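Long-range contacts in putative 2,3,4,5-tetrahydropyridine-2-carboxylate N- succinyltransferase (Campylobacter jejuni, PDB 2RIJ), which probably catalyses the succinyl-CoA-dependent succinylation of tetrahydrodipicolinate to N-succinyl-L-2-amino-6-oxopimelate, the first step of the succinylase route to lysine: residues I51-N56 with K151-R156; F92-F97 with Q107-L112; L167-W172 with D200-F205. All coordinates share one frame; numbering follows the deposited sequence.

Interaction 1. Residues I51-N56 with K151-R156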
loop_
_atom_site.group_PDB
_atom_site.type_symbol
_atom_site.label_atom_id
_atom_site.label_comp_id
_atom_site.label_asym_id
_atom_site.label_seq_id
_atom_site.Cartn_x
_atom_site.Cartn_y
_atom_site.Cartn_z
ATOM N N ILE A 51 -48.183 -15.419 -30.536
ATOM C CA ILE A 51 -48.459 -15.069 -29.161
ATOM C C ILE A 51 -49.318 -13.829 -29.166
ATOM O O ILE A 51 -49.013 -12.818 -29.821
ATOM C CB ILE A 51 -47.139 -14.725 -28.387
ATOM C CG1 ILE A 51 -46.148 -15.860 -28.478
ATOM C CG2 ILE A 51 -47.414 -14.330 -26.929
ATOM C CD1 ILE A 51 -46.646 -17.123 -27.743
ATOM N N ASN A 52 -50.388 -13.903 -28.405
ATOM C CA ASN A 52 -51.305 -12.787 -28.256
ATOM C C ASN A 52 -51.132 -12.278 -26.829
ATOM O O ASN A 52 -51.174 -13.071 -25.868
ATOM C CB ASN A 52 -52.740 -13.241 -28.509
ATOM C CG ASN A 52 -52.979 -13.681 -29.936
ATOM O OD1 ASN A 52 -53.221 -12.861 -30.806
ATOM N ND2 ASN A 52 -52.938 -14.981 -30.172
ATOM N N TYR A 53 -50.860 -10.984 -26.685
ATOM C CA TYR A 53 -50.769 -10.359 -25.348
ATOM C C TYR A 53 -51.656 -9.133 -25.340
ATOM O O TYR A 53 -51.422 -8.218 -26.093
ATOM C CB TYR A 53 -49.339 -9.965 -24.983
ATOM C CG TYR A 53 -49.267 -9.341 -23.619
ATOM C CD1 TYR A 53 -49.473 -10.115 -22.476
ATOM C CD2 TYR A 53 -49.054 -7.992 -23.465
ATOM C CE1 TYR A 53 -49.443 -9.550 -21.231
ATOM C CE2 TYR A 53 -49.052 -7.414 -22.196
ATOM C CZ TYR A 53 -49.248 -8.207 -21.108
ATOM O OH TYR A 53 -49.251 -7.671 -19.864
ATOM N N GLU A 54 -52.681 -9.135 -24.505
ATOM C CA GLU A 54 -53.589 -7.994 -24.353
ATOM C C GLU A 54 -54.111 -7.483 -25.713
ATOM O O GLU A 54 -54.137 -6.284 -26.001
ATOM C CB GLU A 54 -52.951 -6.889 -23.479
ATOM C CG GLU A 54 -52.657 -7.337 -22.026
ATOM C CD GLU A 54 -53.904 -7.371 -21.139
ATOM O OE1 GLU A 54 -55.019 -7.203 -21.669
ATOM O OE2 GLU A 54 -53.764 -7.559 -19.908
ATOM N N GLN A 55 -54.589 -8.423 -26.534
ATOM C CA GLN A 55 -54.989 -8.137 -27.898
ATOM C C GLN A 55 -55.818 -9.292 -28.432
ATOM O O GLN A 55 -55.757 -10.396 -27.876
ATOM C CB GLN A 55 -53.753 -7.978 -28.796
ATOM C CG GLN A 55 -52.964 -9.246 -28.971
ATOM C CD GLN A 55 -51.642 -9.029 -29.586
ATOM O OE1 GLN A 55 -50.624 -9.631 -29.179
ATOM N NE2 GLN A 55 -51.614 -8.152 -30.586
ATOM N N ASN A 56 -56.577 -9.032 -29.507
ATOM C CA ASN A 56 -57.312 -10.064 -30.248
ATOM C C ASN A 56 -58.227 -10.842 -29.330
ATOM O O ASN A 56 -58.317 -12.064 -29.405
ATOM C CB ASN A 56 -56.351 -11.005 -30.989
ATOM C CG ASN A 56 -55.466 -10.270 -31.958
ATOM O OD1 ASN A 56 -55.899 -9.325 -32.552
ATOM N ND2 ASN A 56 -54.218 -10.684 -32.088
ATOM N N LYS A 151 -40.696 -10.294 -26.412
ATOM C CA LYS A 151 -40.726 -8.958 -25.879
ATOM C C LYS A 151 -42.144 -8.371 -25.844
ATOM O O LYS A 151 -42.297 -7.164 -25.886
ATOM C CB LYS A 151 -39.732 -8.041 -26.608
ATOM C CG LYS A 151 -38.304 -8.553 -26.560
ATOM C CD LYS A 151 -37.253 -7.541 -27.090
ATOM C CE LYS A 151 -37.247 -7.420 -28.581
ATOM N NZ LYS A 151 -36.730 -8.563 -29.281
ATOM N N LYS A 152 -43.167 -9.220 -25.708
ATOM C CA LYS A 152 -44.556 -8.716 -25.506
ATOM C C LYS A 152 -44.699 -8.093 -24.122
ATOM O O LYS A 152 -45.545 -7.232 -23.910
ATOM C CB LYS A 152 -45.591 -9.842 -25.663
ATOM C CG LYS A 152 -45.706 -10.441 -27.055
ATOM C CD LYS A 152 -46.738 -9.733 -27.862
ATOM C CE LYS A 152 -46.898 -10.327 -29.234
ATOM N NZ LYS A 152 -47.852 -9.445 -29.968
ATOM N N VAL A 153 -43.908 -8.589 -23.170
ATOM C CA VAL A 153 -43.828 -8.062 -21.812
ATOM C C VAL A 153 -42.360 -7.776 -21.449
ATOM O O VAL A 153 -41.438 -8.405 -21.990
ATOM C CB VAL A 153 -44.415 -9.034 -20.747
ATOM C CG1 VAL A 153 -45.910 -9.388 -21.068
ATOM C CG2 VAL A 153 -43.533 -10.300 -20.581
ATOM N N PRO A 154 -42.131 -6.788 -20.574
ATOM C CA PRO A 154 -40.750 -6.501 -20.134
ATOM C C PRO A 154 -40.137 -7.540 -19.232
ATOM O O PRO A 154 -40.848 -8.280 -18.531
ATOM C CB PRO A 154 -40.864 -5.166 -19.392
ATOM C CG PRO A 154 -42.235 -4.657 -19.680
ATOM C CD PRO A 154 -43.093 -5.796 -20.038
ATOM N N LEU A 155 -38.810 -7.597 -19.286
ATOM C CA LEU A 155 -38.022 -8.437 -18.378
ATOM C C LEU A 155 -38.457 -8.184 -16.935
ATOM O O LEU A 155 -38.803 -7.046 -16.565
ATOM C CB LEU A 155 -36.549 -8.124 -18.549
ATOM C CG LEU A 155 -35.893 -8.694 -19.800
ATOM C CD1 LEU A 155 -34.527 -8.045 -20.116
ATOM C CD2 LEU A 155 -35.764 -10.219 -19.564
ATOM N N ARG A 156 -38.511 -9.258 -16.166
ATOM C CA ARG A 156 -38.928 -9.278 -14.744
ATOM C C ARG A 156 -40.405 -9.011 -14.426
ATOM O O ARG A 156 -40.814 -9.121 -13.260
ATOM C CB ARG A 156 -38.101 -8.296 -13.915
ATOM C CG ARG A 156 -36.621 -8.411 -14.021
ATOM C CD ARG A 156 -36.050 -7.248 -13.162
ATOM N NE ARG A 156 -34.640 -7.135 -13.272
ATOM C CZ ARG A 156 -33.981 -6.005 -13.072
ATOM N NH1 ARG A 156 -34.604 -4.882 -12.755
ATOM N NH2 ARG A 156 -32.681 -5.999 -13.189
HETATM O O HOH W 1 -48.468 -11.132 -32.218
#

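Interaction 2. Residues F92-F97 with Q107-L112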
loop_
_atom_site.group_PDB
_atom_site.type_symbol
_atom_site.label_atom_id
_atom_site.label_comp_id
_atom_site.label_asym_id
_atom_site.label_seq_id
_atom_site.Cartn_x
_atom_site.Cartn_y
_atom_site.Cartn_z
ATOM N N PHE A 92 -65.302 -25.525 -35.475
ATOM C CA PHE A 92 -66.203 -24.590 -34.853
ATOM C C PHE A 92 -65.628 -23.179 -34.991
ATOM O O PHE A 92 -66.347 -22.266 -35.370
ATOM C CB PHE A 92 -66.404 -24.894 -33.382
ATOM C CG PHE A 92 -67.248 -23.870 -32.675
ATOM C CD1 PHE A 92 -68.619 -23.945 -32.724
ATOM C CD2 PHE A 92 -66.674 -22.824 -31.984
ATOM C CE1 PHE A 92 -69.404 -22.972 -32.088
ATOM C CE2 PHE A 92 -67.440 -21.879 -31.369
ATOM C CZ PHE A 92 -68.797 -21.947 -31.418
ATOM N N ALA A 93 -64.353 -23.004 -34.641
ATOM C CA ALA A 93 -63.718 -21.673 -34.662
ATOM C C ALA A 93 -63.723 -21.113 -36.098
ATOM O O ALA A 93 -64.133 -19.989 -36.325
ATOM C CB ALA A 93 -62.267 -21.742 -34.068
ATOM N N LEU A 94 -63.327 -21.931 -37.073
ATOM C CA LEU A 94 -63.291 -21.517 -38.478
ATOM C C LEU A 94 -64.653 -21.155 -39.040
ATOM O O LEU A 94 -64.779 -20.267 -39.916
ATOM C CB LEU A 94 -62.639 -22.583 -39.338
ATOM C CG LEU A 94 -61.101 -22.609 -39.254
ATOM C CD1 LEU A 94 -60.572 -23.884 -39.889
ATOM C CD2 LEU A 94 -60.489 -21.332 -39.854
ATOM N N SER A 95 -65.695 -21.795 -38.532
ATOM C CA SER A 95 -67.036 -21.428 -38.947
ATOM C C SER A 95 -67.465 -20.062 -38.365
ATOM O O SER A 95 -68.094 -19.267 -39.065
ATOM C CB SER A 95 -68.042 -22.551 -38.651
ATOM O OG SER A 95 -68.386 -22.616 -37.290
ATOM N N CYS A 96 -67.103 -19.777 -37.109
ATOM C CA CYS A 96 -67.357 -18.447 -36.515
ATOM C C CYS A 96 -66.590 -17.368 -37.266
ATOM O O CYS A 96 -67.052 -16.241 -37.371
ATOM C CB CYS A 96 -66.907 -18.396 -35.062
ATOM S SG CYS A 96 -67.802 -19.489 -33.990
ATOM N N PHE A 97 -65.439 -17.733 -37.816
ATOM C CA PHE A 97 -64.634 -16.788 -38.588
ATOM C C PHE A 97 -65.000 -16.695 -40.071
ATOM O O PHE A 97 -64.294 -16.045 -40.843
ATOM C CB PHE A 97 -63.167 -17.180 -38.507
ATOM C CG PHE A 97 -62.507 -16.877 -37.178
ATOM C CD1 PHE A 97 -62.455 -15.569 -36.684
ATOM C CD2 PHE A 97 -61.823 -17.877 -36.483
ATOM C CE1 PHE A 97 -61.779 -15.278 -35.502
ATOM C CE2 PHE A 97 -61.158 -17.584 -35.276
ATOM C CZ PHE A 97 -61.145 -16.291 -34.797
ATOM N N GLN A 107 -54.010 -13.385 -38.557
ATOM C CA GLN A 107 -52.998 -14.366 -38.252
ATOM C C GLN A 107 -53.503 -15.547 -37.436
ATOM O O GLN A 107 -53.087 -16.666 -37.655
ATOM C CB GLN A 107 -51.868 -13.682 -37.515
ATOM C CG GLN A 107 -51.040 -12.747 -38.395
ATOM C CD GLN A 107 -49.727 -12.467 -37.750
ATOM O OE1 GLN A 107 -49.660 -11.730 -36.755
ATOM N NE2 GLN A 107 -48.663 -13.101 -38.265
ATOM N N ASN A 108 -54.385 -15.279 -36.491
ATOM C CA ASN A 108 -54.984 -16.314 -35.675
ATOM C C ASN A 108 -55.856 -17.198 -36.550
ATOM O O ASN A 108 -55.910 -18.406 -36.338
ATOM C CB ASN A 108 -55.802 -15.738 -34.519
ATOM C CG ASN A 108 -54.932 -15.142 -33.415
ATOM O OD1 ASN A 108 -54.136 -15.838 -32.784
ATOM N ND2 ASN A 108 -55.099 -13.857 -33.172
ATOM N N ILE A 109 -56.510 -16.605 -37.543
ATOM C CA ILE A 109 -57.384 -17.378 -38.429
ATOM C C ILE A 109 -56.508 -18.232 -39.338
ATOM O O ILE A 109 -56.750 -19.421 -39.477
ATOM C CB ILE A 109 -58.333 -16.514 -39.271
ATOM C CG1 ILE A 109 -59.046 -15.475 -38.394
ATOM C CG2 ILE A 109 -59.364 -17.435 -39.961
ATOM C CD1 ILE A 109 -60.278 -14.743 -39.066
ATOM N N ASP A 110 -55.463 -17.645 -39.922
ATOM C CA ASP A 110 -54.516 -18.428 -40.733
ATOM C C ASP A 110 -53.939 -19.630 -39.979
ATOM O O ASP A 110 -53.693 -20.684 -40.553
ATOM C CB ASP A 110 -53.341 -17.563 -41.211
ATOM C CG ASP A 110 -53.764 -16.393 -42.107
ATOM O OD1 ASP A 110 -54.805 -16.479 -42.794
ATOM O OD2 ASP A 110 -53.052 -15.356 -42.093
ATOM N N LEU A 111 -53.641 -19.433 -38.699
ATOM C CA LEU A 111 -53.060 -20.483 -37.880
ATOM C C LEU A 111 -54.041 -21.660 -37.781
ATOM O O LEU A 111 -53.647 -22.810 -37.924
ATOM C CB LEU A 111 -52.694 -19.948 -36.469
ATOM C CG LEU A 111 -52.034 -21.022 -35.564
ATOM C CD1 LEU A 111 -50.595 -21.292 -36.058
ATOM C CD2 LEU A 111 -52.057 -20.590 -34.110
ATOM N N LEU A 112 -55.322 -21.360 -37.528
ATOM C CA LEU A 112 -56.364 -22.406 -37.467
ATOM C C LEU A 112 -56.493 -23.193 -38.789
ATOM O O LEU A 112 -56.617 -24.408 -38.784
ATOM C CB LEU A 112 -57.716 -21.786 -37.099
ATOM C CG LEU A 112 -57.862 -21.321 -35.643
ATOM C CD1 LEU A 112 -59.085 -20.494 -35.507
ATOM C CD2 LEU A 112 -57.908 -22.481 -34.627
#

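Interaction 3. Residues L167-W172 with D200-F205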
loop_
_atom_site.group_PDB
_atom_site.type_symbol
_atom_site.label_atom_id
_atom_site.label_comp_id
_atom_site.label_asym_id
_atom_site.label_seq_id
_atom_site.Cartn_x
_atom_site.Cartn_y
_atom_site.Cartn_z
ATOM N N LEU A 167 -41.109 -28.382 -14.908
ATOM C CA LEU A 167 -40.431 -28.829 -16.128
ATOM C C LEU A 167 -39.666 -30.139 -15.872
ATOM O O LEU A 167 -39.110 -30.326 -14.798
ATOM C CB LEU A 167 -39.495 -27.721 -16.622
ATOM C CG LEU A 167 -40.156 -26.391 -17.044
ATOM C CD1 LEU A 167 -39.104 -25.380 -17.331
ATOM C CD2 LEU A 167 -41.102 -26.551 -18.277
ATOM N N SER A 168 -39.668 -31.049 -16.844
ATOM C CA SER A 168 -38.888 -32.278 -16.794
ATOM C C SER A 168 -37.496 -32.062 -17.367
ATOM O O SER A 168 -37.335 -31.417 -18.406
ATOM C CB SER A 168 -39.572 -33.375 -17.613
ATOM O OG SER A 168 -40.844 -33.641 -17.111
ATOM N N ASN A 169 -36.495 -32.574 -16.661
ATOM C CA ASN A 169 -35.127 -32.656 -17.172
ATOM C C ASN A 169 -35.101 -33.734 -18.244
ATOM O O ASN A 169 -35.400 -34.897 -17.982
ATOM C CB ASN A 169 -34.128 -32.983 -16.045
ATOM C CG ASN A 169 -32.687 -32.910 -16.494
ATOM O OD1 ASN A 169 -32.331 -32.074 -17.341
ATOM N ND2 ASN A 169 -31.839 -33.800 -15.958
ATOM N N VAL A 170 -34.737 -33.334 -19.452
ATOM C CA VAL A 170 -34.765 -34.236 -20.614
ATOM C C VAL A 170 -33.485 -34.046 -21.415
ATOM O O VAL A 170 -32.787 -33.038 -21.266
ATOM C CB VAL A 170 -36.018 -34.018 -21.510
ATOM C CG1 VAL A 170 -37.339 -34.311 -20.712
ATOM C CG2 VAL A 170 -36.050 -32.599 -22.103
ATOM N N ALA A 171 -33.216 -35.027 -22.255
ATOM C CA ALA A 171 -32.188 -34.942 -23.303
ATOM C C ALA A 171 -32.784 -34.209 -24.487
ATOM O O ALA A 171 -33.997 -34.265 -24.706
ATOM C CB ALA A 171 -31.729 -36.335 -23.704
ATOM N N TRP A 172 -31.922 -33.524 -25.244
ATOM C CA TRP A 172 -32.342 -32.720 -26.376
ATOM C C TRP A 172 -31.448 -33.086 -27.525
ATOM O O TRP A 172 -30.212 -33.123 -27.393
ATOM C CB TRP A 172 -32.251 -31.232 -26.086
ATOM C CG TRP A 172 -33.068 -30.768 -24.964
ATOM C CD1 TRP A 172 -32.709 -30.761 -23.656
ATOM C CD2 TRP A 172 -34.372 -30.182 -25.031
ATOM N NE1 TRP A 172 -33.709 -30.228 -22.897
ATOM C CE2 TRP A 172 -34.748 -29.858 -23.705
ATOM C CE3 TRP A 172 -35.273 -29.931 -26.067
ATOM C CZ2 TRP A 172 -35.979 -29.281 -23.390
ATOM C CZ3 TRP A 172 -36.499 -29.319 -25.756
ATOM C CH2 TRP A 172 -36.845 -29.024 -24.424
ATOM N N ASP A 200 -27.488 -33.105 -27.711
ATOM C CA ASP A 200 -26.810 -31.823 -27.626
ATOM C C ASP A 200 -26.692 -31.268 -26.204
ATOM O O ASP A 200 -25.737 -30.543 -25.897
ATOM C CB ASP A 200 -27.501 -30.828 -28.533
ATOM C CG ASP A 200 -27.426 -31.254 -29.982
ATOM O OD1 ASP A 200 -26.340 -31.709 -30.434
ATOM O OD2 ASP A 200 -28.475 -31.192 -30.627
ATOM N N PHE A 201 -27.693 -31.540 -25.366
ATOM C CA PHE A 201 -27.738 -31.072 -23.990
ATOM C C PHE A 201 -28.819 -31.810 -23.189
ATOM O O PHE A 201 -29.687 -32.481 -23.749
ATOM C CB PHE A 201 -27.858 -29.541 -23.873
ATOM C CG PHE A 201 -29.171 -28.922 -24.367
ATOM C CD1 PHE A 201 -29.412 -28.744 -25.709
ATOM C CD2 PHE A 201 -30.116 -28.487 -23.481
ATOM C CE1 PHE A 201 -30.590 -28.176 -26.167
ATOM C CE2 PHE A 201 -31.269 -27.883 -23.920
ATOM C CZ PHE A 201 -31.519 -27.732 -25.269
ATOM N N VAL A 202 -28.701 -31.726 -21.886
ATOM C CA VAL A 202 -29.673 -32.315 -20.922
ATOM C C VAL A 202 -30.045 -31.207 -19.942
ATOM O O VAL A 202 -29.175 -30.667 -19.223
ATOM C CB VAL A 202 -29.128 -33.571 -20.195
ATOM C CG1 VAL A 202 -30.163 -34.095 -19.056
ATOM C CG2 VAL A 202 -28.690 -34.652 -21.211
ATOM N N ASP A 203 -31.323 -30.815 -19.967
ATOM C CA ASP A 203 -31.795 -29.721 -19.151
ATOM C C ASP A 203 -33.315 -29.663 -19.187
ATOM O O ASP A 203 -34.009 -30.367 -19.966
ATOM C CB ASP A 203 -31.235 -28.374 -19.661
ATOM C CG ASP A 203 -31.463 -27.202 -18.687
ATOM O OD1 ASP A 203 -31.671 -27.425 -17.476
ATOM O OD2 ASP A 203 -31.478 -26.037 -19.159
ATOM N N LYS A 204 -33.831 -28.810 -18.339
ATOM C CA LYS A 204 -35.267 -28.521 -18.248
ATOM C C LYS A 204 -35.769 -27.437 -19.210
ATOM O O LYS A 204 -36.974 -27.342 -19.435
ATOM C CB LYS A 204 -35.635 -28.111 -16.795
ATOM C CG LYS A 204 -35.579 -29.269 -15.795
ATOM C CD LYS A 204 -35.793 -28.803 -14.379
ATOM C CE LYS A 204 -36.069 -29.991 -13.433
ATOM N NZ LYS A 204 -36.496 -29.577 -12.106
ATOM N N PHE A 205 -34.868 -26.603 -19.716
ATOM C CA PHE A 205 -35.215 -25.494 -20.604
ATOM C C PHE A 205 -34.612 -25.727 -21.995
ATOM O O PHE A 205 -33.470 -26.194 -22.095
ATOM C CB PHE A 205 -34.626 -24.173 -20.105
ATOM C CG PHE A 205 -35.320 -23.579 -18.914
ATOM C CD1 PHE A 205 -35.174 -24.162 -17.663
ATOM C CD2 PHE A 205 -36.059 -22.421 -19.027
ATOM C CE1 PHE A 205 -35.822 -23.628 -16.531
ATOM C CE2 PHE A 205 -36.708 -21.877 -17.894
ATOM C CZ PHE A 205 -36.607 -22.520 -16.662
#

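Interaction 1. Residues I51-N56 with K151-R156
Tyr53, ending strand 52-53 of the N-terminal antiparallel sheet, and Gln55, in the turn into helix 57-69, meet Lys152 and Val153 where the chain leaves helix 138-149. That helix ends in a Schellman motif at Lys151, and Lys152 then sends its side chain back toward the strand. The lysine bends at chi2 (-91°) and runs straight from there: CD passes 3.9 Å from Tyr53 CB, CE lies 3.3 Å from Ile51 O, and the ammonium group reaches the Gln55 amide. The bond from Lys152 NZ to Gln55 OE1 is 2.9 Å long, lies in the carbonyl plane and uses a lone pair. The same oxygen takes a second, nearly straight bond from Tyr53 N at 2.8 Å, again in plane. Two donors therefore grip OE1 and hold the amide against turning, with CG of Gln55 lodged between its own backbone N and carbonyl carbon (chi1 67°). A water joins the polar group, accepting from Lys152 NZ at 2.9 Å and donating to Ile51 O at 3.0 Å, so it links the two segments a second time.

The apolar half is a CH-pi contact. Val153 CG1 stands over one face of the Tyr53 ring, 3.6 Å from its centroid and 17° off the normal, while Glu54 CG lies against the opposite face, offset toward the rim. Ile51 turns its end to Leu143, Tyr146 and Leu147 of helix 138-149. The arrangement is that of a strand-to-helix turn packed on a Schellman-capped helix exit, with Arg156 of the same loop bonding to Ser264 O and Ser292 OG among the short parallel strands later in the chain, consistent with the left-handed beta-helix expected of this family.

Interaction 2. Residues F92-F97 with Q107-L112
The 92-96 part of helix 87-96 and the 107-112 part of helix 107-117 run roughly antiparallel, at 138° with axes 10.3 Å apart at closest approach, and Leu94 and Leu112 bring the backbones nearest, with a CA-CA distance of 7.1 Å. The meeting is wholly apolar. Phe97, the residue that leaves the first helix, lays its ring against Ile109: CG1 of the isoleucine sits over the ring centre, 3.8 Å from the centroid and 11° off the normal. Ile109 CD1 presses in beside it, 3.3 Å from Phe97 CD1, a tight contact. The same ring meets Leu112 by its rim, where CD1 of the leucine lies near the ring plane, 3.6 Å from Phe97 CE2. That methyl also touches Ala93 CB at 3.7 Å, so one branch of Leu112 fills the angle between alanine and phenylalanine. Leu94 and Leu112 lie alongside each other, pointing opposite ways, with Leu94 CD2 3.9 Å from Leu112 CB and also reaching Ile109 CG2.

This helical hairpin is closed by the loop between the two helices, from which Phe100 and Leu101 also touch Ile109. Ala93 rests on Ile62 of helix 57-69, Leu112 packs on Ile30 of strand 27-35, and Leu111 meets Met192 of a neighbouring subunit.

Interaction 3. Residues L167-W172 with D200-F205
Val170 and Asp203 form a hydrogen-bonded antiparallel pair, with Val170 N giving to Asp203 O at 3.1 Å and Asp203 N to Val170 O at 3.0 Å. Two further backbone bonds follow, from Trp172 N to Phe201 O (2.9 Å) and from Asp200 N to Trp172 O (2.7 Å). Because Asp200 and Phe201 both face Trp172, the pairing finishes in a classic beta bulge. Asp203 O has a second donor: Trp172 NE1 reaches it at 2.9 Å, close to the indole plane, and the two N-H groups arrive from opposite faces of the carbonyl plane. With Phe201 and Val170 on its two faces, this bond holds the indole in its orientation.

Strand 170-173 is the middle of a small three-stranded antiparallel sheet, with 176-178 on its other side, and Asp200 and Val202 also make backbone hydrogen bonds to a neighbouring subunit.

Among the rings, Phe201 forms an offset stack with the five-membered ring of Trp172, centroids 4.0 Å apart and planes at 8°. A chi1 of 67° swings the phenyl back over the tryptophan, while Val170 CG2 closes on the opposite indole face. Leu167 CD1 makes a CH-pi contact over Phe205, 4.0 Å from the centroid.

The polar side chains also find partners beyond the two segments. Lys204 lays CE 3.4 Å from Leu167 O and carries NZ on to Phe164 O. Asn169 sets its amide against Val202 CG1 and bonds through ND2 to Asp216 O and Thr218 O of the neighbouring subunit. Asp203 forms salt bridges with Arg227 of its own chain and Arg219 of the neighbouring subunit, which would probably favour its charged form.

From the N terminus, the chain first opens interaction 1 at 51-56, on the turn into helix 57-69. Before that loop closes, it folds the short hairpin of interaction 2, so the 92-97 and 107-112 pair lies wholly within the span between 51-56 and 151-156. The two contacts touch directly, through a probable hydrogen bond from Asn52 ND2 to Asn108 OD1. Only after 151-156 has closed interaction 1 does interaction 3 begin, pairing strands 170-173 and 201-203, which strand 176-178 and helix 180-192 separate along the chain. It stands apart, its nearest atoms about 12 Å from interaction 1 and about 19 Å from interaction 2. Interactions 1 and 2 thus tie together the N-terminal domain, and interaction 3 ties strand 201-203 back to strand 170-173.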